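Local coordinates for uncharacterized protein (Bacteroides ovatus CL02T12C04, PDB 6PTM), which is probably an exo-acting glycoside hydrolase of family 42 that trims sugar units from the ends of carrageenan chains, at residues His472-Gly477 / Thr504-Trp509; Glu110-Leu115 / Arg480-Thr485; Met452-Met457 / His499-Thr504. All coordinates share one frame; numbering follows the deposited sequence.

How the contacts relate
The three contacts illustrate how one chain adapts its chemistry to depth in the fold. Contacts 1 and 3 are buried and follow the same barrel strand, 503-506, sharing Thr504: contact 3 joins the approach to this strand to helix 448-460, while contact 1 joins its far end to the loop after strand 466-471. That loop continues into contact 2, a partly buried meeting with helix 109-139 whose centre lies about 27 Å from the centre of the chain. Leu474 of contact 1 and Gln484 of contact 2 are linked by a probable hydrogen bond. Contact 1 relies on aromatic packing and waters, contact 3 on a buried histidine-carboxylate bond, and contact 2 on loose, mostly apolar side-chain touches.

Contact 1 of 3, residues His472-Gly477 / Thr504-Trp509; sequences HMLSTG and TQTWYW
His472 and Trp507 lie side by side and point the same way, with the corner of the imidazole pressed against the pyrrole part of the indole. The closest approach, 3.2 Å from His472 CE1 to Trp507 CG, is tight for two carbons. The ring planes are inclined at 39°, neither stacked nor edge-to-face, and Trp507 CB adds a CH-pi contact over the imidazole face. What fixes the histidine is its polar rim: ND1 donates to Ser475 O at 2.8 Å in a nearly straight bond (172°) lying in the ring plane, while NE2 is hydrogen-bonded to Glu470. Trp507 extends its CG away from its own backbone N (chi1 178°), which carries the indole between two neighbours: His472 CE1 sits over the rim of one face, and the Tyr508 ring covers the centre of the other. At the indole edge Ser475 OG comes within 3.7 Å of Trp507 CD1. A water in the indole plane joins the same pair, accepting from Trp507 NE1 at 3.0 Å and lying 2.7 Å from Ser475 OG. A second water takes the Leu474 N-H at 3.1 Å and donates to Trp507 O at 2.8 Å, tying the two backbones. Away from the rings, Leu474 CD1 meets Thr506 CG2 at 3.6 Å, the side chains crossing almost perpendicularly; Thr506 OG1 is turned to Tyr493 instead. The peptide between Trp507 and Tyr508 is cis. A non-proline cis peptide after a tryptophan at the end of the eighth strand recurs in clan GH-A (beta/alpha)8 barrels, which include family 42 and whose active site opens at this end.

Contact 2 of 3, residues Glu110-Leu115 / Arg480-Thr485; sequences EKYAKL and RDLYQT
Tyr112 and Leu482 mark the nearest backbone approach, 9.6 Å from CA to CA, where helical residues 110-115 face a type I beta turn running from Asp481 to Gln484. Side chains alone bridge this wide separation. Leu482 directs CG away from its backbone N (chi1 -175°), and its CD2 methyl serves both helix residues: it lies 4.2 Å from Tyr112 CD2, at the ring edge and near the ring plane, and 4.2 Å from Leu115 CD1. The other branch of Leu115, CD2, rests over the rim of one face of the Tyr112 ring. Tyr483 comes in at a slant, bringing its OH within 4.2 Å of Tyr112 CE2, a loose touch rather than a stack. Neighbouring aromatics widen the patch, with Phe99 and Tyr105 against Tyr112 and Phe119 against Tyr483. The turn is stiffened internally: Gln484 N binds Asp481 O at 3.1 Å, and Tyr483 N donates to Asp481 OD1 at 2.9 Å, from above the carboxylate plane. Helix 109-139 of the N-terminal helical region thus packs on the loop following barrel strand 466-471, and that loop presents Leu482 and Tyr483 from an Asx turn combined with a type I beta turn.

Contact 3 of 3, residues Met452-Met457 / His499-Thr504; sequences MAYDFM and HGLTAT
His499 and Asp455 form a histidine-carboxylate pair in buried surroundings, and the imidazole is gripped at both nitrogens by acidic residues, since its NE2 is bound to Glu708. The setting is the (beta/alpha)8 barrel. Helix 448-460 precedes strand 466-471, while helix 486-498 ends in a Schellman motif whose Gly500, at positive phi, turns the chain toward strand 503-506. His499 ND1 donates to Asp455 OD1 at 2.9 Å in a somewhat bent bond, with an N-H...O angle of 153°. The oxygen is met on its syn side but 30° out of the carboxylate plane; carboxylate and imidazole are themselves inclined by 24°. Asp455 holds its CG beside the backbone N and anti to the carbonyl carbon, which brings the carboxylate to the edge of the His499 ring. With an acceptor of acidic type at either nitrogen, the ring is probably biased toward the charged, doubly protonated form. Asp455 OD2 has its own partner in Tyr587 of helix 579-590, and Glu708 belongs to the antiparallel sheet near the C-terminus, so this polar network joins the barrel to two later parts of the chain. One residue earlier on the helix, Tyr454 packs its CB against His499 O at 3.6 Å. Its ring then reaches on to Leu501, where CE2 comes within 4.1 Å of Leu501 CB and the two side chains pass at a slant. The phenol OH lies 4.2 Å from Leu501 CD1, yet its polar partners are Asn423 and Asn468, on barrel strands. Hydrogen bonds to these two residues anchor the tip of the phenol. Where the helix and the turn face each other, a water donates to Asp455 OD1 at 2.6 Å and to His499 O at 2.9 Å.

Contact 1 of 3, residues His472-Gly477 / Thr504-Trp509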
# COMPACT_ATOMS: atom_id res chain seq x y z
N HIS A 472 0.48 6.47 4.42
CA HIS A 472 1.41 6.74 5.54
C HIS A 472 2.84 6.77 4.98
O HIS A 472 3.78 6.30 5.67
CB HIS A 472 1.15 5.75 6.70
CG HIS A 472 0.01 6.17 7.57
ND1 HIS A 472 0.06 7.32 8.37
CD2 HIS A 472 -1.22 5.62 7.76
CE1 HIS A 472 -1.10 7.46 8.99
NE2 HIS A 472 -1.92 6.43 8.61
N MET A 473 3.00 7.34 3.79
CA MET A 473 4.35 7.54 3.16
C MET A 473 4.93 8.92 3.50
O MET A 473 6.08 9.16 3.09
CB MET A 473 4.28 7.37 1.64
CG MET A 473 3.97 5.93 1.24
SD MET A 473 2.63 5.78 0.02
CE MET A 473 3.50 6.49 -1.38
N LEU A 474 4.21 9.78 4.23
CA LEU A 474 4.74 11.12 4.65
C LEU A 474 4.93 11.18 6.18
O LEU A 474 5.99 11.63 6.59
CB LEU A 474 3.84 12.25 4.15
CG LEU A 474 3.62 12.26 2.63
CD1 LEU A 474 2.67 13.38 2.25
CD2 LEU A 474 4.95 12.38 1.89
N SER A 475 3.94 10.76 6.99
CA SER A 475 4.04 10.73 8.48
C SER A 475 3.33 9.49 9.07
O SER A 475 2.39 8.92 8.42
CB SER A 475 3.54 12.03 9.11
OG SER A 475 2.16 12.21 8.89
N THR A 476 3.77 9.12 10.27
CA THR A 476 3.16 8.09 11.16
C THR A 476 3.19 8.59 12.62
O THR A 476 3.77 9.69 12.88
CB THR A 476 3.91 6.75 11.03
OG1 THR A 476 5.20 6.86 11.64
CG2 THR A 476 4.06 6.29 9.59
N GLY A 477 2.65 7.79 13.54
CA GLY A 477 2.82 7.96 15.00
C GLY A 477 4.29 7.87 15.41
O GLY A 477 4.65 8.47 16.42
N THR A 504 -4.37 7.46 -3.92
CA THR A 504 -3.99 7.64 -2.51
C THR A 504 -4.85 8.74 -1.89
O THR A 504 -4.90 9.84 -2.45
CB THR A 504 -2.52 8.02 -2.32
OG1 THR A 504 -1.75 7.07 -3.07
CG2 THR A 504 -2.14 8.02 -0.86
N GLN A 505 -5.49 8.42 -0.76
CA GLN A 505 -5.97 9.46 0.18
C GLN A 505 -4.87 9.57 1.22
O GLN A 505 -4.79 8.64 2.05
CB GLN A 505 -7.32 9.09 0.80
CG GLN A 505 -7.86 10.24 1.62
CD GLN A 505 -9.21 9.96 2.23
OE1 GLN A 505 -9.48 8.86 2.72
NE2 GLN A 505 -10.05 10.97 2.20
N THR A 506 -4.04 10.62 1.18
CA THR A 506 -2.82 10.72 2.03
C THR A 506 -3.20 11.19 3.44
O THR A 506 -4.01 12.14 3.56
CB THR A 506 -1.76 11.62 1.40
OG1 THR A 506 -1.43 11.11 0.09
CG2 THR A 506 -0.55 11.74 2.30
N TRP A 507 -2.63 10.57 4.47
CA TRP A 507 -2.71 11.06 5.88
C TRP A 507 -1.78 12.27 6.05
O TRP A 507 -0.57 12.14 5.87
CB TRP A 507 -2.32 9.94 6.85
CG TRP A 507 -2.32 10.34 8.30
CD1 TRP A 507 -1.25 10.77 9.02
CD2 TRP A 507 -3.44 10.32 9.22
NE1 TRP A 507 -1.62 11.02 10.32
CE2 TRP A 507 -2.95 10.76 10.47
CE3 TRP A 507 -4.80 10.00 9.11
CZ2 TRP A 507 -3.76 10.83 11.61
CZ3 TRP A 507 -5.60 10.06 10.24
CH2 TRP A 507 -5.09 10.48 11.46
N TYR A 508 -2.30 13.47 6.37
CA TYR A 508 -3.71 13.85 6.46
C TYR A 508 -3.84 15.38 6.44
O TYR A 508 -2.89 16.09 6.76
CB TYR A 508 -4.44 13.33 7.71
CG TYR A 508 -3.98 13.83 9.07
CD1 TYR A 508 -4.88 13.86 10.13
CD2 TYR A 508 -2.66 14.18 9.32
CE1 TYR A 508 -4.48 14.25 11.41
CE2 TYR A 508 -2.26 14.59 10.58
CZ TYR A 508 -3.16 14.61 11.64
OH TYR A 508 -2.73 14.99 12.88
N TRP A 509 -5.00 15.88 6.04
CA TRP A 509 -5.26 17.34 5.95
C TRP A 509 -6.18 17.72 7.09
O TRP A 509 -7.40 17.87 6.88
CB TRP A 509 -5.82 17.70 4.58
CG TRP A 509 -5.84 19.17 4.27
CD1 TRP A 509 -6.45 20.19 4.95
CD2 TRP A 509 -5.28 19.77 3.08
NE1 TRP A 509 -6.30 21.38 4.28
CE2 TRP A 509 -5.60 21.15 3.13
CE3 TRP A 509 -4.55 19.26 1.99
CZ2 TRP A 509 -5.20 22.02 2.12
CZ3 TRP A 509 -4.16 20.13 1.00
CH2 TRP A 509 -4.48 21.49 1.07
O HOH W 1 1.31 10.23 5.19
O HOH W 2 1.00 12.20 11.30

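Contact 2 of 3, residues Glu110-Leu115 / Arg480-Thr485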
# COMPACT_ATOMS: atom_id res chain seq x y z
N GLU A 110 8.45 25.49 22.48
CA GLU A 110 8.22 26.96 22.44
C GLU A 110 8.99 27.52 21.23
O GLU A 110 8.41 28.29 20.47
CB GLU A 110 8.60 27.66 23.75
N LYS A 111 10.23 27.07 21.02
CA LYS A 111 11.08 27.53 19.90
C LYS A 111 10.41 27.14 18.57
O LYS A 111 10.39 27.98 17.64
CB LYS A 111 12.46 26.88 19.92
CG LYS A 111 13.59 27.59 20.64
CD LYS A 111 14.90 26.83 20.38
CE LYS A 111 16.17 27.49 20.88
NZ LYS A 111 16.46 27.16 22.29
N TYR A 112 9.91 25.90 18.49
CA TYR A 112 9.32 25.34 17.24
C TYR A 112 8.05 26.11 16.89
O TYR A 112 7.88 26.42 15.74
CB TYR A 112 9.09 23.83 17.34
CG TYR A 112 10.30 23.09 16.87
CD1 TYR A 112 11.27 22.67 17.76
CD2 TYR A 112 10.52 22.92 15.51
CE1 TYR A 112 12.41 22.02 17.32
CE2 TYR A 112 11.65 22.27 15.05
CZ TYR A 112 12.59 21.82 15.96
OH TYR A 112 13.70 21.19 15.51
N ALA A 113 7.22 26.43 17.88
CA ALA A 113 5.96 27.15 17.65
C ALA A 113 6.30 28.57 17.15
O ALA A 113 5.61 29.07 16.22
CB ALA A 113 5.14 27.13 18.90
N LYS A 114 7.38 29.15 17.66
CA LYS A 114 7.81 30.51 17.25
C LYS A 114 8.35 30.48 15.82
O LYS A 114 8.07 31.40 15.10
CB LYS A 114 8.85 31.06 18.22
CG LYS A 114 8.26 31.49 19.56
CD LYS A 114 9.17 32.45 20.27
CE LYS A 114 8.56 33.06 21.51
NZ LYS A 114 8.56 32.07 22.60
N LEU A 115 9.12 29.47 15.43
CA LEU A 115 9.82 29.47 14.11
C LEU A 115 8.90 28.93 13.00
O LEU A 115 9.18 29.22 11.84
CB LEU A 115 11.14 28.71 14.22
CG LEU A 115 11.08 27.19 14.37
CD1 LEU A 115 10.87 26.50 13.03
CD2 LEU A 115 12.36 26.67 15.01
N ARG A 480 8.45 11.61 12.18
CA ARG A 480 8.10 13.03 11.91
C ARG A 480 9.39 13.78 11.63
O ARG A 480 10.41 13.49 12.28
CB ARG A 480 7.35 13.67 13.09
CG ARG A 480 6.36 14.75 12.66
CD ARG A 480 5.09 14.24 11.99
NE ARG A 480 4.65 13.08 12.74
CZ ARG A 480 4.01 13.13 13.91
NH1 ARG A 480 3.63 14.30 14.41
NH2 ARG A 480 3.73 11.99 14.54
N ASP A 481 9.33 14.70 10.68
CA ASP A 481 10.48 15.55 10.30
C ASP A 481 9.90 16.79 9.65
O ASP A 481 9.39 16.69 8.49
CB ASP A 481 11.45 14.79 9.38
CG ASP A 481 12.61 15.66 8.93
OD1 ASP A 481 12.71 16.80 9.44
OD2 ASP A 481 13.39 15.22 8.04
N LEU A 482 10.01 17.94 10.33
CA LEU A 482 9.48 19.23 9.80
C LEU A 482 10.15 19.50 8.44
O LEU A 482 9.45 20.05 7.54
CB LEU A 482 9.74 20.35 10.82
CG LEU A 482 9.15 21.71 10.46
CD1 LEU A 482 7.63 21.64 10.33
CD2 LEU A 482 9.55 22.79 11.47
N TYR A 483 11.42 19.11 8.28
CA TYR A 483 12.31 19.40 7.12
C TYR A 483 12.23 18.29 6.06
O TYR A 483 13.05 18.22 5.14
CB TYR A 483 13.75 19.62 7.59
CG TYR A 483 13.84 20.64 8.72
CD1 TYR A 483 13.21 21.87 8.61
CD2 TYR A 483 14.51 20.36 9.90
CE1 TYR A 483 13.24 22.81 9.64
CE2 TYR A 483 14.57 21.30 10.93
CZ TYR A 483 13.94 22.53 10.80
OH TYR A 483 14.01 23.45 11.81
N GLN A 484 11.22 17.43 6.15
CA GLN A 484 11.00 16.38 5.13
C GLN A 484 11.15 17.04 3.75
O GLN A 484 10.60 18.17 3.55
CB GLN A 484 9.63 15.73 5.37
CG GLN A 484 9.40 14.50 4.52
CD GLN A 484 8.07 13.85 4.82
OE1 GLN A 484 7.01 14.39 4.47
NE2 GLN A 484 8.12 12.67 5.40
N THR A 485 11.88 16.41 2.83
CA THR A 485 12.19 17.00 1.51
C THR A 485 11.12 16.67 0.46
O THR A 485 10.51 15.58 0.47
CB THR A 485 13.59 16.60 1.05
OG1 THR A 485 13.64 15.20 0.73
CG2 THR A 485 14.62 16.96 2.11

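Contact 3 of 3, residues Met452-Met457 / His499-Thr504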
# COMPACT_ATOMS: atom_id res chain seq x y z
N MET A 452 7.74 -4.77 -1.49
CA MET A 452 7.51 -6.23 -1.34
C MET A 452 6.03 -6.54 -1.11
O MET A 452 5.55 -7.40 -1.82
CB MET A 452 8.33 -6.85 -0.22
CG MET A 452 8.34 -8.34 -0.34
SD MET A 452 9.45 -9.12 0.86
CE MET A 452 8.50 -8.96 2.37
N ALA A 453 5.32 -5.85 -0.23
CA ALA A 453 3.87 -6.16 -0.01
C ALA A 453 3.04 -5.82 -1.27
O ALA A 453 2.16 -6.61 -1.64
CB ALA A 453 3.35 -5.44 1.21
N TYR A 454 3.29 -4.67 -1.92
CA TYR A 454 2.65 -4.29 -3.21
C TYR A 454 2.89 -5.41 -4.23
O TYR A 454 1.95 -5.83 -4.96
CB TYR A 454 3.12 -2.88 -3.60
CG TYR A 454 2.38 -1.77 -2.89
CD1 TYR A 454 1.61 -2.01 -1.75
CD2 TYR A 454 2.44 -0.46 -3.34
CE1 TYR A 454 0.92 -0.99 -1.11
CE2 TYR A 454 1.76 0.57 -2.70
CZ TYR A 454 0.98 0.30 -1.60
OH TYR A 454 0.29 1.32 -1.02
N ASP A 455 4.13 -5.90 -4.32
CA ASP A 455 4.51 -6.96 -5.29
C ASP A 455 3.73 -8.26 -4.97
O ASP A 455 3.34 -8.97 -5.92
CB ASP A 455 6.03 -7.15 -5.36
CG ASP A 455 6.74 -6.01 -6.08
OD1 ASP A 455 6.00 -5.17 -6.69
OD2 ASP A 455 8.00 -5.94 -6.00
N PHE A 456 3.49 -8.54 -3.70
CA PHE A 456 2.70 -9.73 -3.30
C PHE A 456 1.24 -9.51 -3.75
O PHE A 456 0.67 -10.41 -4.41
CB PHE A 456 2.90 -10.03 -1.81
CG PHE A 456 2.10 -11.21 -1.33
CD1 PHE A 456 2.56 -12.51 -1.54
CD2 PHE A 456 0.85 -11.03 -0.76
CE1 PHE A 456 1.80 -13.60 -1.12
CE2 PHE A 456 0.11 -12.13 -0.31
CZ PHE A 456 0.57 -13.41 -0.50
N MET A 457 0.65 -8.38 -3.39
CA MET A 457 -0.74 -8.04 -3.75
C MET A 457 -0.90 -8.08 -5.30
O MET A 457 -1.90 -8.64 -5.78
CB MET A 457 -1.08 -6.65 -3.20
CG MET A 457 -1.27 -6.58 -1.72
SD MET A 457 -1.50 -4.83 -1.21
CE MET A 457 -0.43 -4.70 0.22
N HIS A 499 5.12 0.13 -8.40
CA HIS A 499 4.76 -1.19 -7.82
C HIS A 499 3.24 -1.40 -7.78
O HIS A 499 2.82 -2.40 -7.17
CB HIS A 499 5.45 -1.32 -6.47
CG HIS A 499 6.94 -1.53 -6.56
ND1 HIS A 499 7.52 -2.78 -6.37
CD2 HIS A 499 7.96 -0.67 -6.83
CE1 HIS A 499 8.83 -2.69 -6.48
NE2 HIS A 499 9.14 -1.38 -6.77
N GLY A 500 2.43 -0.50 -8.34
CA GLY A 500 1.00 -0.76 -8.56
C GLY A 500 0.05 0.30 -8.02
O GLY A 500 -1.12 0.25 -8.36
N LEU A 501 0.52 1.21 -7.18
CA LEU A 501 -0.39 2.21 -6.58
C LEU A 501 -1.08 3.06 -7.66
O LEU A 501 -0.38 3.65 -8.52
CB LEU A 501 0.41 3.10 -5.64
CG LEU A 501 -0.38 4.18 -4.91
CD1 LEU A 501 -1.49 3.55 -4.06
CD2 LEU A 501 0.59 4.98 -4.06
N THR A 502 -2.40 3.19 -7.54
CA THR A 502 -3.23 3.92 -8.52
C THR A 502 -3.79 5.20 -7.91
O THR A 502 -3.89 6.19 -8.61
CB THR A 502 -4.39 3.09 -9.08
OG1 THR A 502 -4.06 1.70 -9.17
CG2 THR A 502 -4.79 3.59 -10.45
N ALA A 503 -4.19 5.17 -6.65
CA ALA A 503 -4.85 6.31 -5.98
C ALA A 503 -4.46 6.28 -4.52
O ALA A 503 -4.33 5.19 -3.97
CB ALA A 503 -6.33 6.21 -6.15
N THR A 504 -4.37 7.46 -3.92
CA THR A 504 -3.99 7.64 -2.51
C THR A 504 -4.85 8.74 -1.89
O THR A 504 -4.90 9.84 -2.45
CB THR A 504 -2.52 8.02 -2.32
OG1 THR A 504 -1.75 7.07 -3.07
CG2 THR A 504 -2.14 8.02 -0.86
O HOH W 3 3.95 -4.82 -8.32